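PDB 4QRO: gamma-resorcylate decarboxylase from Polaromonas, which probably catalyses the manganese-dependent, non-oxidative decarboxylation of gamma-resorcylate (2,6-dihydroxybenzoate) to resorcinol. Local coordinates for residues L46-M55 with F284-D294. Residues are numbered along the deposited sequence; the frame is centred on the assembly and turned at random.
Sequences LMDEHGIETM and FSTDWPFENID. With MN (manganese (II) ion), chain K; 38L (2-nitrobenzene-1,3-diol), chain M; ACT (acetate ion), chain L.
With CG1 of Ile-293 turned anti to its carbonyl carbon (chi1 -71°) and the chain of Met-55 extended beyond CG (chi3 173°), the two side chains meet tip to tip, Met-55 CE lying 3.7 Å from Ile-293 CD1. The contact belongs to the metal-dependent amidohydrolase barrel: helix 42-49 and strand 52-59 pack against the loop that follows strand 282-283 and against the first turn of helix 293-302. Ile-293 is the hub. Its CD1 also touches Leu-46 CB and lies over one face of the Trp-288 indole, 3.6 Å above the plane and toward the rim, while Pro-289 CB occupies the opposite face. Its other branch, CG2, takes Ile-52 CD1 at 3.6 Å and His-50 CB. Leu-46 crosses Trp-288 at about a right angle, bringing CD1 within 3.5 Å of CH2. Near the helix start the evidence is for a CH-pi contact: Asp-294 CB stands 3.7 Å from the centroid of the His-50 ring, 29° off its normal. An acetate, probably from the crystallisation liquor, accepts a bond from Asp-294 N at this helix end. The same loop reaches the active site, where the inhibitor 2-nitrobenzene-1,3-diol lies over one face of the Phe-290 ring, its CAC 3.4 Å above the plane, and Asp-287 joins Glu-8, His-10 and His-164 around the manganese. Asp-287 O receives both Phe-290 N and Glu-291 N, evidence that the chain turns back on itself between Asp-287 and Phe-290, both lining the ligand pocket, and Asp-287 OD1 binds the manganese ion at 2.2 Å.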
ATOM      1  N   LEU A  46       2.850   6.433 -32.470  1.00 39.43           N
ATOM      2  CA  LEU A  46       1.785   6.216 -31.455  1.00 35.48           C
ATOM      3  C   LEU A  46       1.475   7.507 -30.684  1.00 35.90           C
ATOM      4  O   LEU A  46       0.305   7.785 -30.337  1.00 33.93           O
ATOM      5  CB  LEU A  46       2.159   5.094 -30.500  1.00 35.74           C
ATOM      6  CG  LEU A  46       2.160   3.719 -31.177  1.00 36.04           C
ATOM      7  CD1 LEU A  46       2.827   2.694 -30.246  1.00 32.50           C
ATOM      8  CD2 LEU A  46       0.760   3.305 -31.620  1.00 40.50           C
ATOM      9  N   MET A  47       2.519   8.300 -30.450  1.00 32.38           N
ATOM     10  CA  MET A  47       2.376   9.625 -29.839  1.00 37.05           C
ATOM     11  C   MET A  47       1.462  10.526 -30.668  1.00 40.59           C
ATOM     12  O   MET A  47       0.538  11.152 -30.148  1.00 34.83           O
ATOM     13  CB  MET A  47       3.743  10.277 -29.639  1.00 36.73           C
ATOM     14  CG  MET A  47       4.544   9.745 -28.452  1.00 31.75           C
ATOM     15  SD  MET A  47       6.270  10.270 -28.547  1.00 34.55           S
ATOM     16  CE  MET A  47       6.077  12.019 -28.260  1.00 33.85           C
ATOM     17  N   ASP A  48       1.691  10.544 -31.974  1.00 37.24           N
ATOM     18  CA  ASP A  48       0.854  11.285 -32.899  1.00 33.95           C
ATOM     19  C   ASP A  48      -0.570  10.759 -32.883  1.00 42.14           C
ATOM     20  O   ASP A  48      -1.518  11.530 -32.870  1.00 37.01           O
ATOM     21  CB  ASP A  48       1.407  11.161 -34.324  1.00 35.91           C
ATOM     22  CG  ASP A  48       2.725  11.902 -34.515  1.00 33.20           C
ATOM     23  OD1 ASP A  48       3.076  12.784 -33.702  1.00 37.49           O
ATOM     24  OD2 ASP A  48       3.431  11.589 -35.500  1.00 39.27           O
ATOM     25  N   GLU A  49      -0.722   9.446 -32.891  1.00 32.42           N
ATOM     26  CA  GLU A  49      -2.052   8.861 -32.950  1.00 28.90           C
ATOM     27  C   GLU A  49      -2.882   8.974 -31.666  1.00 44.61           C
ATOM     28  O   GLU A  49      -4.084   8.708 -31.687  1.00 42.06           O
ATOM     29  CB  GLU A  49      -1.948   7.405 -33.380  1.00 35.13           C
ATOM     30  CG  GLU A  49      -1.524   7.229 -34.827  1.00 39.04           C
ATOM     31  CD  GLU A  49      -1.204   5.781 -35.166  1.00 46.93           C
ATOM     32  OE1 GLU A  49      -1.242   4.925 -34.264  1.00 47.46           O
ATOM     33  OE2 GLU A  49      -0.914   5.498 -36.344  1.00 58.33           O
ATOM     34  N   HIS A  50      -2.252   9.338 -30.555  1.00 35.67           N
ATOM     35  CA  HIS A  50      -2.938   9.377 -29.242  1.00 39.43           C
ATOM     36  C   HIS A  50      -2.661  10.670 -28.461  1.00 38.26           C
ATOM     37  O   HIS A  50      -2.758  10.717 -27.236  1.00 33.29           O
ATOM     38  CB  HIS A  50      -2.578   8.113 -28.440  1.00 38.96           C
ATOM     39  CG  HIS A  50      -2.980   6.855 -29.141  1.00 39.86           C
ATOM     40  ND1 HIS A  50      -4.295   6.442 -29.221  1.00 39.80           N
ATOM     41  CD2 HIS A  50      -2.258   5.967 -29.867  1.00 35.47           C
ATOM     42  CE1 HIS A  50      -4.362   5.336 -29.939  1.00 40.04           C
ATOM     43  NE2 HIS A  50      -3.141   5.031 -30.351  1.00 35.84           N
ATOM     44  N   GLY A  51      -2.340  11.729 -29.202  1.00 37.08           N
ATOM     45  CA  GLY A  51      -2.347  13.093 -28.678  1.00 34.31           C
ATOM     46  C   GLY A  51      -1.296  13.377 -27.641  1.00 32.82           C
ATOM     47  O   GLY A  51      -1.550  14.133 -26.706  1.00 30.48           O
ATOM     48  N   ILE A  52      -0.133  12.727 -27.766  1.00 38.26           N
ATOM     49  CA  ILE A  52       1.029  13.020 -26.923  1.00 33.03           C
ATOM     50  C   ILE A  52       2.083  13.825 -27.701  1.00 33.44           C
ATOM     51  O   ILE A  52       2.591  13.371 -28.732  1.00 33.40           O
ATOM     52  CB  ILE A  52       1.700  11.737 -26.395  1.00 31.86           C
ATOM     53  CG1 ILE A  52       0.684  10.919 -25.574  1.00 39.69           C
ATOM     54  CG2 ILE A  52       2.905  12.121 -25.550  1.00 33.01           C
ATOM     55  CD1 ILE A  52       1.093   9.494 -25.322  1.00 47.56           C
ATOM     56  N   GLU A  53       2.400  15.006 -27.190  1.00 35.28           N
ATOM     57  CA  GLU A  53       3.358  15.908 -27.835  1.00 38.92           C
ATOM     58  C   GLU A  53       4.781  15.602 -27.390  1.00 38.83           C
ATOM     59  O   GLU A  53       5.692  15.652 -28.196  1.00 35.51           O
ATOM     60  CB  GLU A  53       3.021  17.388 -27.535  1.00 34.91           C
ATOM     61  CG  GLU A  53       3.991  18.432 -28.124  1.00 46.66           C
ATOM     62  CD  GLU A  53       4.102  18.387 -29.656  1.00 63.69           C
ATOM     63  OE1 GLU A  53       5.096  18.916 -30.200  1.00 55.87           O
ATOM     64  OE2 GLU A  53       3.212  17.824 -30.332  1.00 54.84           O
ATOM     65  N   THR A  54       4.952  15.283 -26.112  1.00 32.46           N
ATOM     66  CA  THR A  54       6.265  15.167 -25.475  1.00 33.16           C
ATOM     67  C   THR A  54       6.309  13.948 -24.581  1.00 35.21           C
ATOM     68  O   THR A  54       5.414  13.740 -23.774  1.00 35.86           O
ATOM     69  CB  THR A  54       6.566  16.390 -24.580  1.00 33.58           C
ATOM     70  OG1 THR A  54       6.516  17.591 -25.358  1.00 41.71           O
ATOM     71  CG2 THR A  54       7.946  16.249 -23.898  1.00 42.01           C
ATOM     72  N   MET A  55       7.322  13.119 -24.765  1.00 29.38           N
ATOM     73  CA  MET A  55       7.655  12.088 -23.799  1.00 29.45           C
ATOM     74  C   MET A  55       8.981  12.459 -23.160  1.00 39.17           C
ATOM     75  O   MET A  55       9.963  12.791 -23.846  1.00 29.99           O
ATOM     76  CB  MET A  55       7.826  10.714 -24.481  1.00 34.99           C
ATOM     77  CG  MET A  55       6.558   9.923 -24.696  1.00 36.26           C
ATOM     78  SD  MET A  55       7.066   8.286 -25.263  1.00 38.78           S
ATOM     79  CE  MET A  55       5.477   7.448 -25.239  1.00 35.67           C
ATOM     80  N   PHE A 284      -0.208  13.355 -16.096  1.00 28.11           N
ATOM     81  CA  PHE A 284      -0.430  12.263 -17.029  1.00 30.31           C
ATOM     82  C   PHE A 284       0.883  11.527 -17.281  1.00 35.43           C
ATOM     83  O   PHE A 284       1.938  12.137 -17.335  1.00 29.64           O
ATOM     84  CB  PHE A 284      -1.044  12.774 -18.341  1.00 26.41           C
ATOM     85  CG  PHE A 284      -1.240  11.694 -19.391  1.00 30.23           C
ATOM     86  CD1 PHE A 284      -2.237  10.742 -19.271  1.00 34.68           C
ATOM     87  CD2 PHE A 284      -0.396  11.618 -20.483  1.00 28.76           C
ATOM     88  CE1 PHE A 284      -2.414   9.778 -20.249  1.00 29.78           C
ATOM     89  CE2 PHE A 284      -0.554  10.657 -21.443  1.00 30.87           C
ATOM     90  CZ  PHE A 284      -1.556   9.717 -21.325  1.00 32.88           C
ATOM     91  N   SER A 285       0.813  10.201 -17.345  1.00 29.29           N
ATOM     92  CA  SER A 285       1.924   9.374 -17.832  1.00 29.13           C
ATOM     93  C   SER A 285       1.341   8.029 -18.183  1.00 36.12           C
ATOM     94  O   SER A 285       0.211   7.736 -17.804  1.00 30.54           O
ATOM     95  CB  SER A 285       3.026   9.225 -16.785  1.00 30.47           C
ATOM     96  OG  SER A 285       3.767  10.443 -16.681  1.00 36.91           O
ATOM     97  N   THR A 286       2.096   7.225 -18.918  1.00 29.84           N
ATOM     98  CA  THR A 286       1.579   5.992 -19.458  1.00 28.60           C
ATOM     99  C   THR A 286       2.247   4.729 -18.893  1.00 30.86           C
ATOM    100  O   THR A 286       1.553   3.739 -18.658  1.00 29.99           O
ATOM    101  CB  THR A 286       1.702   5.968 -21.004  1.00 34.69           C
ATOM    102  OG1 THR A 286       3.076   5.865 -21.362  1.00 38.42           O
ATOM    103  CG2 THR A 286       1.129   7.215 -21.632  1.00 36.28           C
ATOM    104  N   ASP A 287       3.576   4.767 -18.656  1.00 27.66           N
ATOM    105  CA  ASP A 287       4.388   3.569 -18.380  1.00 40.07           C
ATOM    106  C   ASP A 287       4.656   2.719 -19.639  1.00 26.71           C
ATOM    107  O   ASP A 287       4.992   1.553 -19.536  1.00 30.04           O
ATOM    108  CB  ASP A 287       3.767   2.703 -17.292  1.00 35.51           C
ATOM    109  CG  ASP A 287       4.808   2.028 -16.402  1.00 53.03           C
ATOM    110  OD1 ASP A 287       6.049   2.148 -16.645  1.00 34.85           O
ATOM    111  OD2 ASP A 287       4.361   1.376 -15.435  1.00 63.31           O
ATOM    112  N   TRP A 288       4.505   3.317 -20.804  1.00 26.17           N
ATOM    113  CA  TRP A 288       4.948   2.692 -22.036  1.00 31.59           C
ATOM    114  C   TRP A 288       6.399   2.311 -21.822  1.00 28.14           C
ATOM    115  O   TRP A 288       7.160   3.112 -21.270  1.00 32.97           O
ATOM    116  CB  TRP A 288       4.787   3.640 -23.213  1.00 34.64           C
ATOM    117  CG  TRP A 288       5.299   3.128 -24.531  1.00 29.05           C
ATOM    118  CD1 TRP A 288       6.518   3.448 -25.112  1.00 39.39           C
ATOM    119  CD2 TRP A 288       4.636   2.260 -25.455  1.00 35.13           C
ATOM    120  NE1 TRP A 288       6.635   2.830 -26.320  1.00 34.51           N
ATOM    121  CE2 TRP A 288       5.506   2.086 -26.565  1.00 42.54           C
ATOM    122  CE3 TRP A 288       3.413   1.581 -25.448  1.00 31.58           C
ATOM    123  CZ2 TRP A 288       5.163   1.296 -27.683  1.00 30.48           C
ATOM    124  CZ3 TRP A 288       3.068   0.784 -26.577  1.00 30.33           C
ATOM    125  CH2 TRP A 288       3.953   0.648 -27.662  1.00 33.13           C
ATOM    126  N   PRO A 289       6.782   1.091 -22.237  1.00 27.75           N
ATOM    127  CA  PRO A 289       6.043   0.110 -23.036  1.00 30.85           C
ATOM    128  C   PRO A 289       5.414  -1.038 -22.269  1.00 31.71           C
ATOM    129  O   PRO A 289       4.921  -2.009 -22.883  1.00 31.01           O
ATOM    130  CB  PRO A 289       7.116  -0.410 -23.987  1.00 36.62           C
ATOM    131  CG  PRO A 289       8.324  -0.427 -23.129  1.00 37.17           C
ATOM    132  CD  PRO A 289       8.225   0.781 -22.236  1.00 33.00           C
ATOM    133  N   PHE A 290       5.377  -0.908 -20.950  1.00 32.38           N
ATOM    134  CA  PHE A 290       4.832  -1.955 -20.086  1.00 32.49           C
ATOM    135  C   PHE A 290       3.315  -1.843 -20.027  1.00 31.05           C
ATOM    136  O   PHE A 290       2.616  -2.829 -19.678  1.00 37.75           O
ATOM    137  CB  PHE A 290       5.479  -1.873 -18.687  1.00 31.06           C
ATOM    138  CG  PHE A 290       6.976  -1.998 -18.719  1.00 27.95           C
ATOM    139  CD1 PHE A 290       7.570  -3.220 -18.904  1.00 33.18           C
ATOM    140  CD2 PHE A 290       7.794  -0.868 -18.613  1.00 36.76           C
ATOM    141  CE1 PHE A 290       8.946  -3.332 -18.981  1.00 30.88           C
ATOM    142  CE2 PHE A 290       9.181  -0.975 -18.678  1.00 38.99           C
ATOM    143  CZ  PHE A 290       9.748  -2.211 -18.847  1.00 35.46           C
ATOM    144  N   GLU A 291       2.827  -0.634 -20.320  1.00 29.91           N
ATOM    145  CA  GLU A 291       1.428  -0.363 -20.617  1.00 29.63           C
ATOM    146  C   GLU A 291       1.313   0.237 -22.006  1.00 33.60           C
ATOM    147  O   GLU A 291       2.241   0.929 -22.475  1.00 36.07           O
ATOM    148  CB  GLU A 291       0.853   0.674 -19.659  1.00 33.61           C
ATOM    149  CG  GLU A 291       0.989   0.343 -18.208  1.00 29.69           C
ATOM    150  CD  GLU A 291       0.105  -0.797 -17.799  1.00 39.22           C
ATOM    151  OE1 GLU A 291      -0.826  -1.147 -18.571  1.00 32.63           O
ATOM    152  OE2 GLU A 291       0.377  -1.346 -16.720  1.00 35.64           O
ATOM    153  N   ASN A 292       0.173   0.003 -22.647  1.00 30.64           N
ATOM    154  CA  ASN A 292      -0.132   0.603 -23.954  1.00 30.10           C
ATOM    155  C   ASN A 292      -0.429   2.086 -23.873  1.00 32.99           C
ATOM    156  O   ASN A 292      -1.156   2.538 -22.975  1.00 32.21           O
ATOM    157  CB  ASN A 292      -1.345  -0.059 -24.617  1.00 35.46           C
ATOM    158  CG  ASN A 292      -1.003  -1.324 -25.385  1.00 31.20           C
ATOM    159  OD1 ASN A 292       0.105  -1.878 -25.274  1.00 31.11           O
ATOM    160  ND2 ASN A 292      -1.945  -1.770 -26.200  1.00 34.56           N
ATOM    161  N   ILE A 293       0.142   2.841 -24.810  1.00 33.72           N
ATOM    162  CA  ILE A 293      -0.191   4.235 -25.000  1.00 30.84           C
ATOM    163  C   ILE A 293      -1.697   4.418 -25.234  1.00 38.20           C
ATOM    164  O   ILE A 293      -2.302   5.307 -24.630  1.00 35.89           O
ATOM    165  CB  ILE A 293       0.639   4.874 -26.141  1.00 32.83           C
ATOM    166  CG1 ILE A 293       2.098   5.043 -25.699  1.00 33.62           C
ATOM    167  CG2 ILE A 293       0.062   6.235 -26.541  1.00 29.88           C
ATOM    168  CD1 ILE A 293       3.079   5.175 -26.847  1.00 44.94           C
ATOM    169  N   ASP A 294      -2.329   3.583 -26.062  1.00 32.07           N
ATOM    170  CA  ASP A 294      -3.764   3.792 -26.341  1.00 38.89           C
ATOM    171  C   ASP A 294      -4.648   3.559 -25.103  1.00 36.35           C
ATOM    172  O   ASP A 294      -5.609   4.310 -24.876  1.00 35.96           O
ATOM    173  CB  ASP A 294      -4.272   3.024 -27.588  1.00 37.96           C
ATOM    174  CG  ASP A 294      -4.194   1.497 -27.459  1.00 42.13           C
ATOM    175  OD1 ASP A 294      -3.613   0.968 -26.494  1.00 35.55           O
ATOM    176  OD2 ASP A 294      -4.715   0.820 -28.376  1.00 41.63           O
TER
HETATM  177 MN    MN K 403       7.593   2.251 -15.136  1.00 31.28          MN
HETATM  178  OAK 38L M 405       6.489   0.782 -13.675  1.00 37.00           O
HETATM  179  NAG 38L M 405       6.018  -0.299 -13.895  1.00 94.55           N
HETATM  180  OAJ 38L M 405       5.000  -0.627 -13.287  1.00 44.18           O
HETATM  181  CAA 38L M 405       6.639  -1.152 -14.841  1.00 44.34           C
HETATM  182  CAF 38L M 405       6.085  -2.413 -15.041  1.00 41.16           C
HETATM  183  OAH 38L M 405       4.734  -2.573 -14.975  1.00 37.35           O
HETATM  184  CAE 38L M 405       6.904  -3.509 -15.310  1.00 36.99           C
HETATM  185  CAD 38L M 405       8.280  -3.344 -15.436  1.00 43.66           C
HETATM  186  CAC 38L M 405       8.822  -2.062 -15.408  1.00 41.87           C
HETATM  187  CAB 38L M 405       8.001  -0.964 -15.155  1.00 35.83           C
HETATM  188  OAI 38L M 405       8.544   0.292 -15.200  1.00 35.72           O
HETATM  189  C   ACT L 404      -0.618   1.215 -28.446  1.00 44.70           C
HETATM  190  O   ACT L 404      -0.326   1.708 -27.351  1.00 35.47           O
HETATM  191  OXT ACT L 404      -1.575   1.681 -29.100  1.00 44.72           O
HETATM  192  CH3 ACT L 404       0.194   0.059 -28.966  1.00 38.92           C